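Local coordinates for cytosine deaminase (Klebsiella pneumoniae, PDB 4R7W), which probably catalyses the hydrolytic deamination of cytosine to uracil and ammonia, as an iron-bound member of the amidohydrolase family, at residues P123-L128 with R161-R166; P271-H276 with Q307-D312. All coordinates share one frame; numbering follows the deposited sequence.

Contact 1: P123-L128 with R161-R166; sequences PSLAAL and RELMTR
Arg-166 and Leu-125 each carry CG beside the backbone N (chi1 -76° and -64°), and the arginine chain then bends at chi3 (56°), which brings the guanidinium to the carbonyl of Pro-123. Leu-125 CD1 lies over one face of that group, 3.4 Å from Arg-166 NH2. At the edge, Arg-166 NH2 donates to Pro-123 O over 3.3 Å, a long bond whose acceptor sits slightly out of the guanidinium plane. The other terminal nitrogen, Arg-166 NH1, makes a salt bridge of 3.3 Å with Glu-162 OE2, one helical turn back; Glu-162 OE2 lies close to the guanidinium plane, while NH1 meets it from above the carboxylate plane. Two edge bonds and a methyl on the face thus limit how the guanidinium can rotate. Leu-163 CD2 is 4.0 Å from Leu-125 CD2 and also touches Pro-123 CA. Leu-125 reaches Met-170, further along the same helix as Leu-163. Leu-125 is the N-cap residue of helix 126-137, so the contact is packing of the loop leading into that helix on helix 160-170, outer elements of the amidohydrolase TIM barrel that are separated along the chain by strand 143-149.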
ATOM      1  N   PRO B 123     -30.814  -3.942 -19.791  1.00 22.01           N
ATOM      2  CA  PRO B 123     -31.769  -3.458 -20.798  1.00 20.56           C
ATOM      3  C   PRO B 123     -32.184  -2.004 -20.600  1.00 16.68           C
ATOM      4  O   PRO B 123     -32.480  -1.340 -21.595  1.00 17.08           O
ATOM      5  CB  PRO B 123     -32.976  -4.401 -20.636  1.00 28.83           C
ATOM      6  CG  PRO B 123     -32.729  -5.169 -19.357  1.00 25.36           C
ATOM      7  CD  PRO B 123     -31.255  -5.204 -19.172  1.00 23.51           C
ATOM      8  N   SER B 124     -32.187  -1.513 -19.362  1.00 16.71           N
ATOM      9  CA  SER B 124     -32.551  -0.114 -19.107  1.00 22.04           C
ATOM     10  C   SER B 124     -31.429   0.858 -19.493  1.00 23.87           C
ATOM     11  O   SER B 124     -31.682   2.026 -19.788  1.00 17.36           O
ATOM     12  CB  SER B 124     -32.892   0.098 -17.631  1.00 20.02           C
ATOM     13  OG  SER B 124     -31.706   0.204 -16.844  1.00 17.31           O
ATOM     14  N   LEU B 125     -30.192   0.366 -19.477  1.00 21.89           N
ATOM     15  CA  LEU B 125     -29.002   1.209 -19.653  1.00 15.67           C
ATOM     16  C   LEU B 125     -29.017   2.453 -18.747  1.00 21.88           C
ATOM     17  O   LEU B 125     -28.586   3.538 -19.155  1.00 16.11           O
ATOM     18  CB  LEU B 125     -28.818   1.611 -21.121  1.00 19.39           C
ATOM     19  CG  LEU B 125     -28.536   0.503 -22.146  1.00 15.48           C
ATOM     20  CD1 LEU B 125     -28.486   1.072 -23.567  1.00 31.04           C
ATOM     21  CD2 LEU B 125     -27.256  -0.248 -21.834  1.00 14.64           C
ATOM     22  N   ALA B 126     -29.516   2.285 -17.523  1.00 16.12           N
ATOM     23  CA  ALA B 126     -29.776   3.413 -16.623  1.00 22.07           C
ATOM     24  C   ALA B 126     -28.500   4.119 -16.170  1.00 23.08           C
ATOM     25  O   ALA B 126     -28.431   5.350 -16.163  1.00 18.96           O
ATOM     26  CB  ALA B 126     -30.578   2.959 -15.412  1.00 16.84           C
ATOM     27  N   ALA B 127     -27.501   3.336 -15.779  1.00 15.34           N
ATOM     28  CA  ALA B 127     -26.223   3.893 -15.353  1.00 14.89           C
ATOM     29  C   ALA B 127     -25.504   4.594 -16.503  1.00 15.19           C
ATOM     30  O   ALA B 127     -24.873   5.649 -16.316  1.00 14.88           O
ATOM     31  CB  ALA B 127     -25.337   2.803 -14.762  1.00 14.15           C
ATOM     32  N   LEU B 128     -25.588   4.008 -17.692  1.00 15.80           N
ATOM     33  CA  LEU B 128     -24.999   4.642 -18.865  1.00 19.94           C
ATOM     34  C   LEU B 128     -25.636   6.010 -19.089  1.00 21.34           C
ATOM     35  O   LEU B 128     -24.924   7.003 -19.257  1.00 23.30           O
ATOM     36  CB  LEU B 128     -25.159   3.770 -20.106  1.00 21.97           C
ATOM     37  CG  LEU B 128     -24.590   4.406 -21.372  1.00 27.68           C
ATOM     38  CD1 LEU B 128     -23.085   4.642 -21.225  1.00 25.04           C
ATOM     39  CD2 LEU B 128     -24.903   3.544 -22.588  1.00 14.79           C
ATOM     40  N   ARG B 161     -25.020  -8.037 -28.002  1.00 13.16           N
ATOM     41  CA  ARG B 161     -24.515  -7.268 -29.127  1.00 19.01           C
ATOM     42  C   ARG B 161     -25.380  -6.046 -29.385  1.00 15.22           C
ATOM     43  O   ARG B 161     -24.865  -4.966 -29.679  1.00 14.52           O
ATOM     44  CB  ARG B 161     -24.420  -8.133 -30.390  1.00 15.33           C
ATOM     45  CG  ARG B 161     -23.255  -9.109 -30.366  1.00 12.90           C
ATOM     46  CD  ARG B 161     -23.023  -9.738 -31.722  1.00 16.32           C
ATOM     47  NE  ARG B 161     -21.926 -10.696 -31.669  1.00 18.85           N
ATOM     48  CZ  ARG B 161     -21.275 -11.153 -32.731  1.00 12.68           C
ATOM     49  NH1 ARG B 161     -21.610 -10.743 -33.941  1.00 13.16           N
ATOM     50  NH2 ARG B 161     -20.286 -12.024 -32.577  1.00 12.45           N
ATOM     51  N   GLU B 162     -26.699  -6.207 -29.282  1.00 14.37           N
ATOM     52  CA  GLU B 162     -27.562  -5.038 -29.431  1.00 14.98           C
ATOM     53  C   GLU B 162     -27.235  -3.972 -28.356  1.00 14.82           C
ATOM     54  O   GLU B 162     -27.194  -2.769 -28.638  1.00 15.12           O
ATOM     55  CB  GLU B 162     -29.031  -5.431 -29.349  1.00 15.57           C
ATOM     56  CG  GLU B 162     -29.939  -4.245 -29.095  1.00 32.94           C
ATOM     57  CD  GLU B 162     -31.010  -4.545 -28.068  1.00 34.85           C
ATOM     58  OE1 GLU B 162     -32.076  -5.021 -28.497  1.00 28.36           O
ATOM     59  OE2 GLU B 162     -30.787  -4.307 -26.847  1.00 28.18           O
ATOM     60  N   LEU B 163     -27.003  -4.422 -27.128  1.00 14.39           N
ATOM     61  CA  LEU B 163     -26.798  -3.511 -26.011  1.00 14.28           C
ATOM     62  C   LEU B 163     -25.489  -2.725 -26.176  1.00 13.91           C
ATOM     63  O   LEU B 163     -25.465  -1.519 -25.952  1.00 14.73           O
ATOM     64  CB  LEU B 163     -26.841  -4.268 -24.681  1.00 13.93           C
ATOM     65  CG  LEU B 163     -28.249  -4.595 -24.178  1.00 20.26           C
ATOM     66  CD1 LEU B 163     -28.254  -5.736 -23.166  1.00 14.13           C
ATOM     67  CD2 LEU B 163     -28.930  -3.355 -23.615  1.00 17.55           C
ATOM     68  N   MET B 164     -24.415  -3.399 -26.592  1.00 13.42           N
ATOM     69  CA  MET B 164     -23.151  -2.711 -26.908  1.00 13.16           C
ATOM     70  C   MET B 164     -23.366  -1.633 -27.969  1.00 13.70           C
ATOM     71  O   MET B 164     -22.892  -0.499 -27.834  1.00 14.75           O
ATOM     72  CB  MET B 164     -22.085  -3.703 -27.392  1.00 12.68           C
ATOM     73  CG  MET B 164     -21.491  -4.592 -26.286  1.00 13.81           C
ATOM     74  SD  MET B 164     -20.535  -3.649 -25.089  1.00 15.60           S
ATOM     75  CE  MET B 164     -19.032  -3.316 -26.020  1.00 11.57           C
ATOM     76  N   THR B 165     -24.107  -2.001 -29.012  1.00 14.12           N
ATOM     77  CA  THR B 165     -24.376  -1.112 -30.142  1.00 19.41           C
ATOM     78  C   THR B 165     -25.170   0.138 -29.732  1.00 22.95           C
ATOM     79  O   THR B 165     -24.812   1.264 -30.113  1.00 17.49           O
ATOM     80  CB  THR B 165     -25.100  -1.868 -31.290  1.00 18.91           C
ATOM     81  OG1 THR B 165     -24.339  -3.033 -31.660  1.00 18.10           O
ATOM     82  CG2 THR B 165     -25.287  -0.962 -32.508  1.00 15.74           C
ATOM     83  N   ARG B 166     -26.239  -0.055 -28.959  1.00 15.45           N
ATOM     84  CA  ARG B 166     -26.989   1.072 -28.412  1.00 15.97           C
ATOM     85  C   ARG B 166     -26.091   2.001 -27.597  1.00 15.69           C
ATOM     86  O   ARG B 166     -26.187   3.220 -27.707  1.00 16.14           O
ATOM     87  CB  ARG B 166     -28.134   0.582 -27.529  1.00 16.16           C
ATOM     88  CG  ARG B 166     -29.318   0.044 -28.300  1.00 16.74           C
ATOM     89  CD  ARG B 166     -30.268  -0.709 -27.382  1.00 20.35           C
ATOM     90  NE  ARG B 166     -30.715   0.106 -26.257  1.00 22.71           N
ATOM     91  CZ  ARG B 166     -31.379  -0.373 -25.209  1.00 28.01           C
ATOM     92  NH1 ARG B 166     -31.669  -1.669 -25.134  1.00 26.64           N
ATOM     93  NH2 ARG B 166     -31.744   0.438 -24.226  1.00 28.70           N
TER

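Contact 2: P271-H276 with Q307-D312; sequences PTESIH and QDSIQD. With FE2 (Fe (II) ion), chain L; O7U ((2R)-2-amino-2,5-dihydro-1,5,2-diazaphosphinin-6(1H)-one 2-oxide), chain M.
Glu-273 lays its carboxylate over that of Asp-308, the two planes stacked and 21° apart, while the side chains as wholes cross at about a right angle. CG of Glu-273 stands anti to the backbone N (chi1 -170°) and the chain bends at chi2 (91°), which turns the carboxylate along the 307-312 loop to Ser-309. Like charges come close in this stack, Glu-273 OE2 and Asp-308 OD1 being 4.1 Å apart. Ser-309 OG is within hydrogen-bonding distance of both Glu-273 OE2 (2.5 Å) and Asp-312 OD1 (2.7 Å), placing the serine between two carboxylates. The second glutamate oxygen is held through water: one molecule donates to Glu-273 OE1 and to Gln-307 O and is also hydrogen-bonded to Thr-272 OG1, tying helix 271-277 to the loop backbone. Gln-307 turns its amide elsewhere, to Glu-54. Asp-308 uses its other oxygen on the metal, OD2 binding iron at 2.4 Å, with His-56, His-58 and His-209 as the protein's further ligands. The bound phosphorus compound O7U completes the set through O4, 2.2 Å from the iron; Asp-308 OD1 approaches this O4 to 3.0 Å. On the amino side of the ligand, Glu-273 OE2 is 3.4 Å from N4, a near approach. Glu-212, Gln-151 and His-241 hydrogen-bond O7U as well. An aspartate after the last barrel strand, joined at one metal by the His-56/His-58 pair and His-209, is characteristic of mononuclear amidohydrolases; the tetrahedral phosphorus with O4 on iron is consistent with a mimic of the deamination intermediate in the active site.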
ATOM      1  N   PRO B 271      -3.101  -2.976  -9.319  1.00 12.24           N
ATOM      2  CA  PRO B 271      -2.396  -3.777  -8.301  1.00  9.09           C
ATOM      3  C   PRO B 271      -3.153  -3.989  -6.989  1.00  8.15           C
ATOM      4  O   PRO B 271      -3.049  -5.075  -6.423  1.00  8.79           O
ATOM      5  CB  PRO B 271      -1.123  -2.967  -8.045  1.00 12.61           C
ATOM      6  CG  PRO B 271      -1.489  -1.562  -8.426  1.00  9.27           C
ATOM      7  CD  PRO B 271      -2.363  -1.743  -9.638  1.00 11.68           C
ATOM      8  N   THR B 272      -3.878  -2.991  -6.493  1.00 13.78           N
ATOM      9  CA  THR B 272      -4.636  -3.209  -5.269  1.00  8.38           C
ATOM     10  C   THR B 272      -5.846  -4.105  -5.548  1.00  8.28           C
ATOM     11  O   THR B 272      -6.223  -4.919  -4.716  1.00  8.29           O
ATOM     12  CB  THR B 272      -5.118  -1.906  -4.623  1.00 11.88           C
ATOM     13  OG1 THR B 272      -5.839  -1.127  -5.586  1.00  8.72           O
ATOM     14  CG2 THR B 272      -3.939  -1.103  -4.062  1.00  8.81           C
ATOM     15  N   GLU B 273      -6.434  -3.964  -6.730  1.00  8.23           N
ATOM     16  CA  GLU B 273      -7.639  -4.717  -7.042  1.00 13.85           C
ATOM     17  C   GLU B 273      -7.294  -6.183  -7.245  1.00 13.37           C
ATOM     18  O   GLU B 273      -7.982  -7.076  -6.745  1.00 10.26           O
ATOM     19  CB  GLU B 273      -8.298  -4.172  -8.308  1.00 13.63           C
ATOM     20  CG  GLU B 273      -9.680  -4.737  -8.574  1.00 13.58           C
ATOM     21  CD  GLU B 273     -10.768  -3.899  -7.941  1.00 17.66           C
ATOM     22  OE1 GLU B 273     -10.436  -3.003  -7.127  1.00 12.92           O
ATOM     23  OE2 GLU B 273     -11.953  -4.124  -8.271  1.00 16.22           O
ATOM     24  N   SER B 274      -6.232  -6.430  -8.003  1.00  7.87           N
ATOM     25  CA  SER B 274      -5.831  -7.806  -8.301  1.00  7.73           C
ATOM     26  C   SER B 274      -5.135  -8.511  -7.124  1.00 10.86           C
ATOM     27  O   SER B 274      -5.301  -9.716  -6.945  1.00 11.25           O
ATOM     28  CB  SER B 274      -4.987  -7.860  -9.579  1.00 11.55           C
ATOM     29  OG  SER B 274      -5.719  -7.360 -10.699  1.00 12.59           O
ATOM     30  N   ILE B 275      -4.372  -7.783  -6.303  1.00  9.61           N
ATOM     31  CA  ILE B 275      -3.798  -8.442  -5.136  1.00  8.94           C
ATOM     32  C   ILE B 275      -4.931  -8.969  -4.234  1.00  9.68           C
ATOM     33  O   ILE B 275      -4.801 -10.021  -3.607  1.00  8.67           O
ATOM     34  CB  ILE B 275      -2.818  -7.536  -4.359  1.00 15.57           C
ATOM     35  CG1 ILE B 275      -1.916  -8.376  -3.450  1.00 19.59           C
ATOM     36  CG2 ILE B 275      -3.568  -6.478  -3.558  1.00 22.73           C
ATOM     37  CD1 ILE B 275      -0.815  -9.113  -4.192  1.00 21.37           C
ATOM     38  N   HIS B 276      -6.054  -8.250  -4.228  1.00 10.17           N
ATOM     39  CA  HIS B 276      -7.275  -8.652  -3.523  1.00 16.23           C
ATOM     40  C   HIS B 276      -7.995  -9.812  -4.215  1.00 10.98           C
ATOM     41  O   HIS B 276      -8.318 -10.812  -3.575  1.00  9.10           O
ATOM     42  CB  HIS B 276      -8.215  -7.446  -3.404  1.00 16.08           C
ATOM     43  CG  HIS B 276      -9.540  -7.749  -2.769  1.00 12.00           C
ATOM     44  ND1 HIS B 276      -9.663  -8.363  -1.538  1.00  8.83           N
ATOM     45  CD2 HIS B 276     -10.805  -7.502  -3.193  1.00  8.77           C
ATOM     46  CE1 HIS B 276     -10.944  -8.492  -1.239  1.00 11.55           C
ATOM     47  NE2 HIS B 276     -11.659  -7.979  -2.228  1.00 10.36           N
ATOM     48  N   GLN B 307      -6.861   2.473 -10.021  1.00 14.45           N
ATOM     49  CA  GLN B 307      -7.587   2.053  -8.812  1.00 16.06           C
ATOM     50  C   GLN B 307      -8.652   0.975  -9.058  1.00 15.03           C
ATOM     51  O   GLN B 307      -8.922   0.142  -8.183  1.00 12.02           O
ATOM     52  CB  GLN B 307      -8.258   3.274  -8.155  1.00 16.20           C
ATOM     53  CG  GLN B 307      -7.279   4.341  -7.685  1.00 18.32           C
ATOM     54  CD  GLN B 307      -7.952   5.616  -7.194  1.00 19.91           C
ATOM     55  OE1 GLN B 307      -8.410   5.692  -6.050  1.00 21.92           O
ATOM     56  NE2 GLN B 307      -8.007   6.633  -8.059  1.00 15.17           N
ATOM     57  N   ASP B 308      -9.286   1.041 -10.226  1.00 14.11           N
ATOM     58  CA  ASP B 308     -10.339   0.104 -10.623  1.00 11.18           C
ATOM     59  C   ASP B 308     -11.656   0.299  -9.868  1.00 10.79           C
ATOM     60  O   ASP B 308     -12.689   0.580 -10.477  1.00 18.79           O
ATOM     61  CB  ASP B 308      -9.862  -1.341 -10.457  1.00 14.64           C
ATOM     62  CG  ASP B 308     -10.517  -2.280 -11.420  1.00 19.53           C
ATOM     63  OD1 ASP B 308      -9.873  -3.286 -11.742  1.00 21.01           O
ATOM     64  OD2 ASP B 308     -11.653  -2.009 -11.857  1.00 16.05           O
ATOM     65  N   SER B 309     -11.631   0.124  -8.550  1.00 10.57           N
ATOM     66  CA  SER B 309     -12.850   0.173  -7.742  1.00 10.41           C
ATOM     67  C   SER B 309     -12.726   1.094  -6.547  1.00 11.95           C
ATOM     68  O   SER B 309     -11.650   1.226  -5.958  1.00 18.49           O
ATOM     69  CB  SER B 309     -13.187  -1.221  -7.192  1.00  9.49           C
ATOM     70  OG  SER B 309     -13.492  -2.148  -8.208  1.00 13.83           O
ATOM     71  N   ILE B 310     -13.840   1.699  -6.154  1.00 10.33           N
ATOM     72  CA  ILE B 310     -13.900   2.380  -4.870  1.00 15.36           C
ATOM     73  C   ILE B 310     -15.174   1.993  -4.127  1.00 16.48           C
ATOM     74  O   ILE B 310     -16.275   2.395  -4.511  1.00 13.84           O
ATOM     75  CB  ILE B 310     -13.757   3.925  -5.018  1.00 13.53           C
ATOM     76  CG1 ILE B 310     -12.341   4.271  -5.477  1.00 18.04           C
ATOM     77  CG2 ILE B 310     -14.071   4.631  -3.711  1.00 11.41           C
ATOM     78  CD1 ILE B 310     -12.140   5.710  -5.844  1.00 17.03           C
ATOM     79  N   GLN B 311     -14.999   1.214  -3.061  1.00 15.48           N
ATOM     80  CA  GLN B 311     -16.099   0.749  -2.214  1.00 13.54           C
ATOM     81  C   GLN B 311     -17.251   0.127  -3.007  1.00 17.34           C
ATOM     82  O   GLN B 311     -18.379   0.634  -3.003  1.00 12.50           O
ATOM     83  CB  GLN B 311     -16.599   1.887  -1.333  1.00 11.74           C
ATOM     84  CG  GLN B 311     -15.510   2.498  -0.459  1.00 11.73           C
ATOM     85  CD  GLN B 311     -16.015   3.689   0.317  1.00 19.76           C
ATOM     86  OE1 GLN B 311     -15.762   4.830  -0.053  1.00 17.39           O
ATOM     87  NE2 GLN B 311     -16.759   3.434   1.381  1.00 22.33           N
ATOM     88  N   ASP B 312     -16.956  -0.967  -3.695  1.00 10.88           N
ATOM     89  CA  ASP B 312     -17.916  -1.555  -4.607  1.00 10.94           C
ATOM     90  C   ASP B 312     -17.999  -3.100  -4.407  1.00 13.86           C
ATOM     91  O   ASP B 312     -17.378  -3.625  -3.488  1.00 11.63           O
ATOM     92  CB  ASP B 312     -17.617  -1.084  -6.048  1.00 11.54           C
ATOM     93  CG  ASP B 312     -16.431  -1.781  -6.684  1.00 12.12           C
ATOM     94  OD1 ASP B 312     -16.085  -1.391  -7.824  1.00 15.44           O
ATOM     95  OD2 ASP B 312     -15.832  -2.694  -6.073  1.00 11.20           O
TER
HETATM   96 FE   FE2 L 501     -12.358  -3.008 -13.953  1.00 18.73          FE
HETATM   97  N1  O7U M 502     -15.948  -6.059 -13.090  1.00 10.65           N
HETATM   98  C2  O7U M 502     -14.938  -6.851 -13.644  1.00 10.53           C
HETATM   99  O2  O7U M 502     -15.087  -7.717 -14.522  1.00  8.76           O
HETATM  100  N3  O7U M 502     -13.647  -6.668 -13.204  1.00 12.06           N
HETATM  101  N4  O7U M 502     -12.289  -6.307 -10.885  1.00 12.36           N
HETATM  102  O4  O7U M 502     -12.104  -4.870 -12.847  1.00 15.23           O
HETATM  103  P4  O7U M 502     -13.114  -5.606 -12.106  1.00 13.76           P
HETATM  104  C5  O7U M 502     -14.545  -4.718 -11.524  1.00  8.99           C
HETATM  105  C6  O7U M 502     -15.659  -5.052 -12.069  1.00 13.99           C
HETATM  106  O   HOH W   1      -8.479  -1.068  -5.857  1.00 15.20           O

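In the fold
Both contacts belong to the one TIM barrel of the amidohydrolase fold, and both segments of contact 1 precede those of contact 2 along the chain. Their centres are about 25 Å apart and their nearest atoms about 12 Å, so the two do not meet. Contact 1 lies about 23 Å from the chain centre and joins the start of helix 126-137 to helix 160-170, before and after strand 143-149 along the chain. Contact 2 lies only about 11 Å from that centre and is buried; its segments follow strands 266-269 and 303-305, neighbours in the parallel sheet. One is therefore peripheral packing, the other part of the iron site; helix 271-277 also touches the second subunit, through Thr-272, Ile-275 and His-276.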